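Local coordinates for protein thiamine pyrophosphokinase (Saccharomyces cerevisiae, PDB 1IG0) that makes the essential cofactor thiamine diphosphate by transferring a diphosphate group from ATP to thiamine, releasing AMP, at residues B[104-107]-B[108-112]; B[81-84]-B[85-88]; B[56-59]-B[60-64]. All coordinates share one frame; numbering follows the deposited sequence.

Overall arrangement
All three contacts are local, each within one helix or at its end, and all fall in the catalytic domain. Contacts 1 and 3 each lie on the helix of a beta-alpha-beta unit (93-96/103-111/115-118 and 38-43/52-61/64-68), contact 2 at the start of helix 83-88. Contact 3 lies deepest: its centre is about 14 Å from that of the chain, against 26-27 Å for the others, and its buried residues face the central sheet. Contact 1 is partly buried, with Val105 and Tyr109 buried and its lysines and Arg110 exposed. Contact 2 is a surface contact of mainly charged groups. Contacts 1 and 2 meet through Tyr108, while Leu85 of contact 2 touches Tyr56 of contact 3.

Contact 1 (B[104-107]-B[108-112]); sequences KVYK and YYRKN
Arg110 runs alongside Tyr106, one helical turn earlier, both side chains pointing the same way. Its CB sits 3.3 Å from Tyr106 O, the carbonyl that also receives Arg110 N at 2.9 Å. With CG anti to the backbone N (chi1 -162°) and the chain extended to NE, the aliphatic part follows the tyrosine outward. Arg110 CD then approaches the end of the ring, 3.4 Å from Tyr106 OH, and Arg110 NE gives that hydroxyl a weak, bent hydrogen bond of 3.3 Å (126° at the hydrogen). The hydroxyl meets the guanidinium at its edge, and the ring and guanidinium planes stand 82° apart. A leucine at Tyr106 would probably leave Arg110 NE without this partner and its guanidinium freer to swing. On another side of the helix Val105 CG1 packs 3.7 Å from Tyr109 CD1, in a buried patch that Leu75 and Pro91 help to line. Asn112, the first residue to leave helical geometry, turns back so that ND2 binds Tyr108 O at 2.8 Å from above the carbonyl plane, while its backbone N reaches the same oxygen from the opposite face. Both i to i+4 side-chain pairs are those of a packed amphipathic helix, here the one linking parallel strands 93-96 and 115-118 in a beta-alpha-beta unit.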
ATOM      1  N   LYS B 104     -25.118  14.609  11.616  1.00 38.51           N
ATOM      2  CA  LYS B 104     -25.940  15.002  10.479  1.00 37.36           C
ATOM      3  C   LYS B 104     -26.110  13.832   9.510  1.00 36.02           C
ATOM      4  O   LYS B 104     -27.209  13.570   9.018  1.00 34.86           O
ATOM      5  CB  LYS B 104     -25.289  16.189   9.764  1.00 38.96           C
ATOM      6  CG  LYS B 104     -25.885  16.530   8.407  1.00 40.65           C
ATOM      7  CD  LYS B 104     -25.330  17.848   7.868  1.00 42.59           C
ATOM      8  CE  LYS B 104     -23.804  17.868   7.859  1.00 43.30           C
ATOM      9  NZ  LYS B 104     -23.224  16.798   7.000  1.00 44.94           N
ATOM     10  N   VAL B 105     -25.015  13.128   9.240  1.00 34.79           N
ATOM     11  CA  VAL B 105     -25.046  11.986   8.335  1.00 33.71           C
ATOM     12  C   VAL B 105     -25.875  10.841   8.915  1.00 33.19           C
ATOM     13  O   VAL B 105     -26.645  10.202   8.199  1.00 32.45           O
ATOM     14  CB  VAL B 105     -23.618  11.476   8.033  1.00 33.32           C
ATOM     15  CG1 VAL B 105     -23.678  10.213   7.182  1.00 33.30           C
ATOM     16  CG2 VAL B 105     -22.829  12.559   7.312  1.00 32.86           C
ATOM     17  N   TYR B 106     -25.718  10.586  10.210  1.00 33.72           N
ATOM     18  CA  TYR B 106     -26.464   9.520  10.871  1.00 34.12           C
ATOM     19  C   TYR B 106     -27.965   9.754  10.740  1.00 34.19           C
ATOM     20  O   TYR B 106     -28.712   8.860  10.339  1.00 34.02           O
ATOM     21  CB  TYR B 106     -26.091   9.443  12.353  1.00 35.08           C
ATOM     22  CG  TYR B 106     -26.953   8.482  13.145  1.00 35.79           C
ATOM     23  CD1 TYR B 106     -26.887   7.107  12.925  1.00 36.62           C
ATOM     24  CD2 TYR B 106     -27.855   8.953  14.099  1.00 36.97           C
ATOM     25  CE1 TYR B 106     -27.700   6.223  13.636  1.00 37.03           C
ATOM     26  CE2 TYR B 106     -28.672   8.078  14.814  1.00 37.53           C
ATOM     27  CZ  TYR B 106     -28.589   6.715  14.578  1.00 37.72           C
ATOM     28  OH  TYR B 106     -29.399   5.850  15.279  1.00 39.10           O
ATOM     29  N   LYS B 107     -28.402  10.962  11.082  1.00 34.78           N
ATOM     30  CA  LYS B 107     -29.816  11.307  11.005  1.00 34.70           C
ATOM     31  C   LYS B 107     -30.380  11.156   9.597  1.00 33.74           C
ATOM     32  O   LYS B 107     -31.490  10.657   9.419  1.00 33.51           O
ATOM     33  CB  LYS B 107     -30.055  12.742  11.486  1.00 36.10           C
ATOM     34  CG  LYS B 107     -29.940  12.950  12.991  1.00 38.27           C
ATOM     35  CD  LYS B 107     -30.712  14.198  13.412  1.00 39.60           C
ATOM     36  CE  LYS B 107     -30.724  14.395  14.923  1.00 40.18           C
ATOM     37  NZ  LYS B 107     -29.412  14.866  15.447  1.00 41.96           N
ATOM     38  N   TYR B 108     -29.613  11.589   8.600  1.00 33.05           N
ATOM     39  CA  TYR B 108     -30.048  11.512   7.209  1.00 32.60           C
ATOM     40  C   TYR B 108     -30.321  10.085   6.741  1.00 32.05           C
ATOM     41  O   TYR B 108     -31.370   9.805   6.160  1.00 31.20           O
ATOM     42  CB  TYR B 108     -29.001  12.141   6.288  1.00 33.35           C
ATOM     43  CG  TYR B 108     -29.357  12.029   4.822  1.00 34.57           C
ATOM     44  CD1 TYR B 108     -30.343  12.839   4.259  1.00 35.03           C
ATOM     45  CD2 TYR B 108     -28.733  11.088   4.004  1.00 35.30           C
ATOM     46  CE1 TYR B 108     -30.698  12.716   2.917  1.00 35.53           C
ATOM     47  CE2 TYR B 108     -29.082  10.954   2.662  1.00 35.56           C
ATOM     48  CZ  TYR B 108     -30.064  11.771   2.125  1.00 36.47           C
ATOM     49  OH  TYR B 108     -30.408  11.643   0.798  1.00 37.05           O
ATOM     50  N   TYR B 109     -29.375   9.187   6.986  1.00 31.72           N
ATOM     51  CA  TYR B 109     -29.530   7.802   6.562  1.00 31.12           C
ATOM     52  C   TYR B 109     -30.519   7.021   7.408  1.00 31.41           C
ATOM     53  O   TYR B 109     -31.182   6.109   6.911  1.00 31.04           O
ATOM     54  CB  TYR B 109     -28.169   7.103   6.541  1.00 30.13           C
ATOM     55  CG  TYR B 109     -27.325   7.523   5.359  1.00 29.42           C
ATOM     56  CD1 TYR B 109     -25.999   7.919   5.522  1.00 29.63           C
ATOM     57  CD2 TYR B 109     -27.866   7.544   4.074  1.00 29.29           C
ATOM     58  CE1 TYR B 109     -25.233   8.333   4.432  1.00 28.69           C
ATOM     59  CE2 TYR B 109     -27.112   7.951   2.981  1.00 28.94           C
ATOM     60  CZ  TYR B 109     -25.798   8.346   3.165  1.00 28.60           C
ATOM     61  OH  TYR B 109     -25.057   8.766   2.086  1.00 27.07           O
ATOM     62  N   ARG B 110     -30.633   7.374   8.682  1.00 32.56           N
ATOM     63  CA  ARG B 110     -31.580   6.680   9.537  1.00 34.73           C
ATOM     64  C   ARG B 110     -32.984   7.043   9.080  1.00 34.88           C
ATOM     65  O   ARG B 110     -33.855   6.180   8.964  1.00 34.41           O
ATOM     66  CB  ARG B 110     -31.413   7.078  11.002  1.00 35.95           C
ATOM     67  CG  ARG B 110     -32.071   6.075  11.930  1.00 38.69           C
ATOM     68  CD  ARG B 110     -32.181   6.549  13.365  1.00 41.31           C
ATOM     69  NE  ARG B 110     -32.490   5.431  14.256  1.00 44.11           N
ATOM     70  CZ  ARG B 110     -33.462   4.547  14.043  1.00 46.03           C
ATOM     71  NH1 ARG B 110     -34.232   4.645  12.966  1.00 46.96           N
ATOM     72  NH2 ARG B 110     -33.660   3.555  14.899  1.00 46.59           N
ATOM     73  N   LYS B 111     -33.194   8.330   8.818  1.00 35.93           N
ATOM     74  CA  LYS B 111     -34.493   8.817   8.371  1.00 36.44           C
ATOM     75  C   LYS B 111     -34.878   8.129   7.065  1.00 36.18           C
ATOM     76  O   LYS B 111     -36.047   7.815   6.843  1.00 36.00           O
ATOM     77  CB  LYS B 111     -34.451  10.333   8.155  1.00 38.42           C
ATOM     78  CG  LYS B 111     -35.700  11.061   8.633  1.00 40.74           C
ATOM     79  CD  LYS B 111     -35.982  12.312   7.808  1.00 42.66           C
ATOM     80  CE  LYS B 111     -34.823  13.301   7.823  1.00 43.41           C
ATOM     81  NZ  LYS B 111     -34.593  13.896   9.167  1.00 45.10           N
ATOM     82  N   ASN B 112     -33.890   7.893   6.206  1.00 35.36           N
ATOM     83  CA  ASN B 112     -34.135   7.243   4.922  1.00 34.88           C
ATOM     84  C   ASN B 112     -34.117   5.716   4.987  1.00 34.33           C
ATOM     85  O   ASN B 112     -33.871   5.037   3.990  1.00 34.22           O
ATOM     86  CB  ASN B 112     -33.141   7.753   3.877  1.00 35.50           C
ATOM     87  CG  ASN B 112     -33.511   9.130   3.355  1.00 36.09           C
ATOM     88  OD1 ASN B 112     -34.536   9.297   2.694  1.00 36.63           O
ATOM     89  ND2 ASN B 112     -32.684  10.124   3.656  1.00 35.97           N
TER

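Contact 2 (B[81-84]-B[85-88]); sequences DDET and LRIK
Asp82 and Arg86 set the first turn of helix 83-88, Arg86 N giving Asp82 O a backbone hydrogen bond of 3.0 Å, and Ile87 N follows by binding Glu83 O at 2.9 Å. Asp82 occupies the N-cap. Its CG lies anti to the backbone N (chi1 -162°), which carries the carboxylate over the opening turn, where OD2 accepts a bent bond of 3.1 Å from Leu85 N. The exact place of OD2 is less sure, since it sits too near a neighbour in the model. The Leu85 side chain crosses that of Asp82 at about a right angle, with CG 4.1 Å from Asp82 CB, so the leucine lies against the root of the capping residue. On another flank Glu83, its chain bent at chi2, folds back across Arg86. The modelled salt bridge joins Glu83 OE2 to Arg86 NH1 at 2.8 Å, with the oxygen at the guanidinium edge and the carboxylate turned 63° from the guanidinium plane; OE2 is again too close to a neighbour, so the detail of this bridge is doubtful. The other oxygen, Glu83 OE1, rests 3.4 Å from Ile87 CG1 and makes a weak hydrogen bond with Tyr108 OH. Arg86 is buried: its NH2 binds Tyr76 O, and the cation also meets the rings of Tyr76 and Tyr108. The chemistry is thus of two kinds. The negative charge of Asp82 at the N-cap would probably interact favourably with the positive end of the helix dipole, while Glu83, a carbonyl and two aromatic rings together are likely to offset the cost of placing an arginine cation between helix 83-88 and its neighbours.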
ATOM      1  N   ASP B  81     -23.749  17.600  -3.988  1.00 49.26           N
ATOM      2  CA  ASP B  81     -24.611  18.366  -4.872  1.00 50.46           C
ATOM      3  C   ASP B  81     -26.103  17.990  -5.089  1.00 50.79           C
ATOM      4  O   ASP B  81     -27.003  18.613  -4.498  1.00 51.14           O
ATOM      5  CB  ASP B  81     -23.854  18.522  -6.198  1.00 51.67           C
ATOM      6  CG  ASP B  81     -22.446  18.991  -5.979  1.00 52.48           C
ATOM      7  OD1 ASP B  81     -22.252  19.760  -4.998  1.00 53.41           O
ATOM      8  OD2 ASP B  81     -21.562  18.603  -6.778  1.00 53.18           O
ATOM      9  N   ASP B  82     -26.391  16.981  -5.903  1.00 50.67           N
ATOM     10  CA  ASP B  82     -27.792  16.647  -6.151  1.00 50.44           C
ATOM     11  C   ASP B  82     -28.451  15.725  -5.128  1.00 49.69           C
ATOM     12  O   ASP B  82     -28.039  14.580  -4.943  1.00 49.32           O
ATOM     13  CB  ASP B  82     -27.952  16.059  -7.553  1.00 51.35           C
ATOM     14  CG  ASP B  82     -29.388  16.097  -8.035  1.00 52.11           C
ATOM     15  OD1 ASP B  82     -29.981  17.197  -8.043  1.00 52.98           O
ATOM     16  OD2 ASP B  82     -29.921  15.032  -8.403  1.00 52.68           O
ATOM     17  N   GLU B  83     -29.485  16.242  -4.467  1.00 48.87           N
ATOM     18  CA  GLU B  83     -30.226  15.482  -3.466  1.00 48.04           C
ATOM     19  C   GLU B  83     -30.934  14.308  -4.128  1.00 47.12           C
ATOM     20  O   GLU B  83     -31.080  13.242  -3.532  1.00 47.16           O
ATOM     21  CB  GLU B  83     -31.263  16.370  -2.775  1.00 48.34           C
ATOM     22  CG  GLU B  83     -31.000  16.613  -1.300  1.00 48.89           C
ATOM     23  CD  GLU B  83     -30.824  15.325  -0.520  1.00 49.36           C
ATOM     24  OE1 GLU B  83     -31.713  14.450  -0.587  1.00 50.34           O
ATOM     25  OE2 GLU B  83     -29.791  15.191   0.166  1.00 49.76           O
ATOM     26  N   THR B  84     -31.379  14.516  -5.364  1.00 46.25           N
ATOM     27  CA  THR B  84     -32.071  13.473  -6.111  1.00 45.18           C
ATOM     28  C   THR B  84     -31.180  12.244  -6.232  1.00 44.17           C
ATOM     29  O   THR B  84     -31.624  11.117  -6.013  1.00 44.02           O
ATOM     30  CB  THR B  84     -32.444  13.951  -7.527  1.00 45.81           C
ATOM     31  OG1 THR B  84     -33.322  15.081  -7.441  1.00 46.10           O
ATOM     32  CG2 THR B  84     -33.130  12.833  -8.299  1.00 46.13           C
ATOM     33  N   LEU B  85     -29.919  12.468  -6.586  1.00 42.92           N
ATOM     34  CA  LEU B  85     -28.968  11.376  -6.732  1.00 41.74           C
ATOM     35  C   LEU B  85     -28.597  10.787  -5.376  1.00 40.48           C
ATOM     36  O   LEU B  85     -28.508   9.570  -5.224  1.00 40.22           O
ATOM     37  CB  LEU B  85     -27.708  11.859  -7.457  1.00 42.65           C
ATOM     38  CG  LEU B  85     -27.890  12.225  -8.933  1.00 42.75           C
ATOM     39  CD1 LEU B  85     -26.558  12.666  -9.521  1.00 43.02           C
ATOM     40  CD2 LEU B  85     -28.440  11.024  -9.695  1.00 43.07           C
ATOM     41  N   ARG B  86     -28.384  11.653  -4.391  1.00 38.98           N
ATOM     42  CA  ARG B  86     -28.032  11.197  -3.053  1.00 37.84           C
ATOM     43  C   ARG B  86     -29.086  10.221  -2.542  1.00 37.16           C
ATOM     44  O   ARG B  86     -28.755   9.179  -1.978  1.00 37.04           O
ATOM     45  CB  ARG B  86     -27.918  12.381  -2.093  1.00 37.84           C
ATOM     46  CG  ARG B  86     -27.771  11.970  -0.637  1.00 38.01           C
ATOM     47  CD  ARG B  86     -27.781  13.177   0.279  1.00 37.23           C
ATOM     48  NE  ARG B  86     -26.486  13.841   0.343  1.00 37.38           N
ATOM     49  CZ  ARG B  86     -26.297  15.046   0.869  1.00 36.98           C
ATOM     50  NH1 ARG B  86     -27.323  15.722   1.369  1.00 36.65           N
ATOM     51  NH2 ARG B  86     -25.079  15.568   0.912  1.00 37.29           N
ATOM     52  N   ILE B  87     -30.354  10.567  -2.740  1.00 36.21           N
ATOM     53  CA  ILE B  87     -31.457   9.715  -2.313  1.00 35.86           C
ATOM     54  C   ILE B  87     -31.497   8.455  -3.170  1.00 35.46           C
ATOM     55  O   ILE B  87     -31.925   7.393  -2.718  1.00 35.38           O
ATOM     56  CB  ILE B  87     -32.812  10.460  -2.425  1.00 36.80           C
ATOM     57  CG1 ILE B  87     -32.987  11.397  -1.229  1.00 37.32           C
ATOM     58  CG2 ILE B  87     -33.965   9.467  -2.491  1.00 37.57           C
ATOM     59  CD1 ILE B  87     -33.066  10.675   0.105  1.00 37.61           C
ATOM     60  N   LYS B  88     -31.042   8.584  -4.411  1.00 34.80           N
ATOM     61  CA  LYS B  88     -31.019   7.460  -5.335  1.00 34.10           C
ATOM     62  C   LYS B  88     -29.931   6.460  -4.960  1.00 32.85           C
ATOM     63  O   LYS B  88     -30.048   5.269  -5.244  1.00 33.19           O
ATOM     64  CB  LYS B  88     -30.784   7.958  -6.764  1.00 34.82           C
ATOM     65  CG  LYS B  88     -30.580   6.849  -7.787  1.00 36.85           C
ATOM     66  CD  LYS B  88     -30.359   7.414  -9.183  1.00 38.09           C
ATOM     67  CE  LYS B  88     -30.023   6.314 -10.181  1.00 38.87           C
ATOM     68  NZ  LYS B  88     -31.100   5.288 -10.273  1.00 39.78           N
TER

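Contact 3 (B[56-59]-B[60-64]); sequences YKIW and KLHDL
The His62 imidazole turns an edge to Ile58 O, and its ND1 donates a short hydrogen bond of 2.6 Å that lies in the carbonyl plane. Placing CG anti to the carbonyl carbon (chi1 -66°) swings the ring back along the helix, beside Ile58, whose CG2 is 3.7 Å from His62 ND1. The Trp59 indole has Lys60 N near its plane at one edge, 3.8 Å from CG; beyond the two segments it takes a cation-pi contact from Lys65 and an edge-to-face one with Tyr89. The Tyr56 ring meets Tyr89 too, at about 20° between planes. This is the turn from helix to strand in the beta-alpha-beta unit of strand 38-43, helix 52-61 and strand 64-68, and Ile58 and His62 both reach Leu187 of strand 184-189, which pairs parallel with strand 38-43 in the same mixed sheet. Within the turn, His62 N binds Trp59 O at 3.3 Å from well above the carbonyl plane, following the regular bond from Leu61 N to Lys57 O at 2.9 Å. On the outer side, the Lys57 chain bends at chi2 and lays CE 3.9 Å from Leu61 CD1, while its NZ makes a long, weak ion pair with the carboxyl terminus at Leu319.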
ATOM      1  N   TYR B  56     -21.855   5.551 -10.896  1.00 30.52           N
ATOM      2  CA  TYR B  56     -23.247   5.242 -11.203  1.00 30.67           C
ATOM      3  C   TYR B  56     -23.377   3.845 -11.798  1.00 30.26           C
ATOM      4  O   TYR B  56     -24.288   3.092 -11.456  1.00 29.02           O
ATOM      5  CB  TYR B  56     -23.803   6.256 -12.208  1.00 32.41           C
ATOM      6  CG  TYR B  56     -23.716   7.703 -11.774  1.00 34.41           C
ATOM      7  CD1 TYR B  56     -23.648   8.725 -12.722  1.00 35.90           C
ATOM      8  CD2 TYR B  56     -23.714   8.055 -10.425  1.00 34.92           C
ATOM      9  CE1 TYR B  56     -23.577  10.063 -12.338  1.00 36.58           C
ATOM     10  CE2 TYR B  56     -23.647   9.392 -10.030  1.00 35.96           C
ATOM     11  CZ  TYR B  56     -23.577  10.389 -10.991  1.00 36.12           C
ATOM     12  OH  TYR B  56     -23.502  11.709 -10.614  1.00 37.11           O
ATOM     13  N   LYS B  57     -22.458   3.512 -12.699  1.00 29.45           N
ATOM     14  CA  LYS B  57     -22.464   2.217 -13.369  1.00 29.28           C
ATOM     15  C   LYS B  57     -22.142   1.060 -12.431  1.00 27.87           C
ATOM     16  O   LYS B  57     -22.845   0.049 -12.416  1.00 27.45           O
ATOM     17  CB  LYS B  57     -21.468   2.227 -14.532  1.00 31.52           C
ATOM     18  CG  LYS B  57     -21.487   0.960 -15.368  1.00 33.74           C
ATOM     19  CD  LYS B  57     -22.879   0.701 -15.923  1.00 36.52           C
ATOM     20  CE  LYS B  57     -22.911  -0.540 -16.795  1.00 37.69           C
ATOM     21  NZ  LYS B  57     -24.278  -0.800 -17.326  1.00 39.09           N
ATOM     22  N   ILE B  58     -21.071   1.204 -11.660  1.00 27.24           N
ATOM     23  CA  ILE B  58     -20.665   0.166 -10.722  1.00 26.87           C
ATOM     24  C   ILE B  58     -21.744  -0.046  -9.666  1.00 25.74           C
ATOM     25  O   ILE B  58     -21.958  -1.162  -9.194  1.00 25.18           O
ATOM     26  CB  ILE B  58     -19.331   0.536 -10.040  1.00 27.61           C
ATOM     27  CG1 ILE B  58     -18.197   0.448 -11.065  1.00 27.52           C
ATOM     28  CG2 ILE B  58     -19.074  -0.382  -8.855  1.00 28.98           C
ATOM     29  CD1 ILE B  58     -16.860   0.915 -10.546  1.00 29.95           C
ATOM     30  N   TRP B  59     -22.425   1.033  -9.297  1.00 24.97           N
ATOM     31  CA  TRP B  59     -23.491   0.943  -8.309  1.00 25.07           C
ATOM     32  C   TRP B  59     -24.643   0.129  -8.895  1.00 25.15           C
ATOM     33  O   TRP B  59     -25.193  -0.755  -8.238  1.00 25.23           O
ATOM     34  CB  TRP B  59     -23.972   2.348  -7.928  1.00 24.09           C
ATOM     35  CG  TRP B  59     -25.035   2.364  -6.866  1.00 23.30           C
ATOM     36  CD1 TRP B  59     -26.355   2.049  -7.018  1.00 23.65           C
ATOM     37  CD2 TRP B  59     -24.862   2.712  -5.486  1.00 22.70           C
ATOM     38  NE1 TRP B  59     -27.016   2.180  -5.818  1.00 23.61           N
ATOM     39  CE2 TRP B  59     -26.123   2.582  -4.860  1.00 22.89           C
ATOM     40  CE3 TRP B  59     -23.762   3.113  -4.714  1.00 22.51           C
ATOM     41  CZ2 TRP B  59     -26.317   2.850  -3.500  1.00 21.59           C
ATOM     42  CZ3 TRP B  59     -23.955   3.380  -3.358  1.00 22.79           C
ATOM     43  CH2 TRP B  59     -25.225   3.242  -2.766  1.00 21.99           C
ATOM     44  N   LYS B  60     -24.994   0.423 -10.141  1.00 26.15           N
ATOM     45  CA  LYS B  60     -26.077  -0.280 -10.816  1.00 27.34           C
ATOM     46  C   LYS B  60     -25.724  -1.745 -11.072  1.00 26.82           C
ATOM     47  O   LYS B  60     -26.603  -2.607 -11.100  1.00 26.58           O
ATOM     48  CB  LYS B  60     -26.402   0.414 -12.143  1.00 29.85           C
ATOM     49  CG  LYS B  60     -27.641  -0.124 -12.844  1.00 33.75           C
ATOM     50  CD  LYS B  60     -27.960   0.674 -14.103  1.00 36.68           C
ATOM     51  CE  LYS B  60     -29.276   0.229 -14.731  1.00 38.55           C
ATOM     52  NZ  LYS B  60     -29.252  -1.211 -15.116  1.00 40.15           N
ATOM     53  N   LEU B  61     -24.436  -2.022 -11.251  1.00 25.97           N
ATOM     54  CA  LEU B  61     -23.973  -3.381 -11.518  1.00 25.33           C
ATOM     55  C   LEU B  61     -23.891  -4.272 -10.284  1.00 24.52           C
ATOM     56  O   LEU B  61     -23.686  -5.481 -10.400  1.00 23.65           O
ATOM     57  CB  LEU B  61     -22.605  -3.345 -12.204  1.00 26.58           C
ATOM     58  CG  LEU B  61     -22.584  -2.917 -13.671  1.00 28.04           C
ATOM     59  CD1 LEU B  61     -21.146  -2.821 -14.156  1.00 28.99           C
ATOM     60  CD2 LEU B  61     -23.365  -3.924 -14.502  1.00 28.79           C
ATOM     61  N   HIS B  62     -24.041  -3.684  -9.103  1.00 23.25           N
ATOM     62  CA  HIS B  62     -23.982  -4.466  -7.876  1.00 21.94           C
ATOM     63  C   HIS B  62     -25.295  -4.400  -7.112  1.00 21.56           C
ATOM     64  O   HIS B  62     -25.977  -3.377  -7.113  1.00 21.21           O
ATOM     65  CB  HIS B  62     -22.821  -3.993  -7.000  1.00 20.94           C
ATOM     66  CG  HIS B  62     -21.477  -4.243  -7.610  1.00 21.12           C
ATOM     67  ND1 HIS B  62     -21.004  -3.526  -8.686  1.00 19.49           N
ATOM     68  CD2 HIS B  62     -20.528  -5.169  -7.330  1.00 20.20           C
ATOM     69  CE1 HIS B  62     -19.823  -3.998  -9.045  1.00 19.24           C
ATOM     70  NE2 HIS B  62     -19.513  -4.996  -8.237  1.00 19.59           N
ATOM     71  N   ASP B  63     -25.645  -5.506  -6.468  1.00 21.47           N
ATOM     72  CA  ASP B  63     -26.889  -5.598  -5.716  1.00 21.79           C
ATOM     73  C   ASP B  63     -26.847  -4.890  -4.366  1.00 21.61           C
ATOM     74  O   ASP B  63     -27.505  -3.866  -4.171  1.00 22.99           O
ATOM     75  CB  ASP B  63     -27.263  -7.072  -5.528  1.00 22.43           C
ATOM     76  CG  ASP B  63     -28.494  -7.261  -4.663  1.00 24.49           C
ATOM     77  OD1 ASP B  63     -29.381  -6.382  -4.682  1.00 24.62           O
ATOM     78  OD2 ASP B  63     -28.584  -8.299  -3.975  1.00 25.06           O
ATOM     79  N   LEU B  64     -26.073  -5.436  -3.434  1.00 20.43           N
ATOM     80  CA  LEU B  64     -25.961  -4.858  -2.101  1.00 18.90           C
ATOM     81  C   LEU B  64     -24.878  -3.785  -2.010  1.00 19.73           C
ATOM     82  O   LEU B  64     -23.833  -3.887  -2.650  1.00 19.02           O
ATOM     83  CB  LEU B  64     -25.660  -5.961  -1.079  1.00 18.85           C
ATOM     84  CG  LEU B  64     -25.653  -5.560   0.400  1.00 18.63           C
ATOM     85  CD1 LEU B  64     -27.074  -5.282   0.859  1.00 19.45           C
ATOM     86  CD2 LEU B  64     -25.051  -6.676   1.233  1.00 18.56           C
TER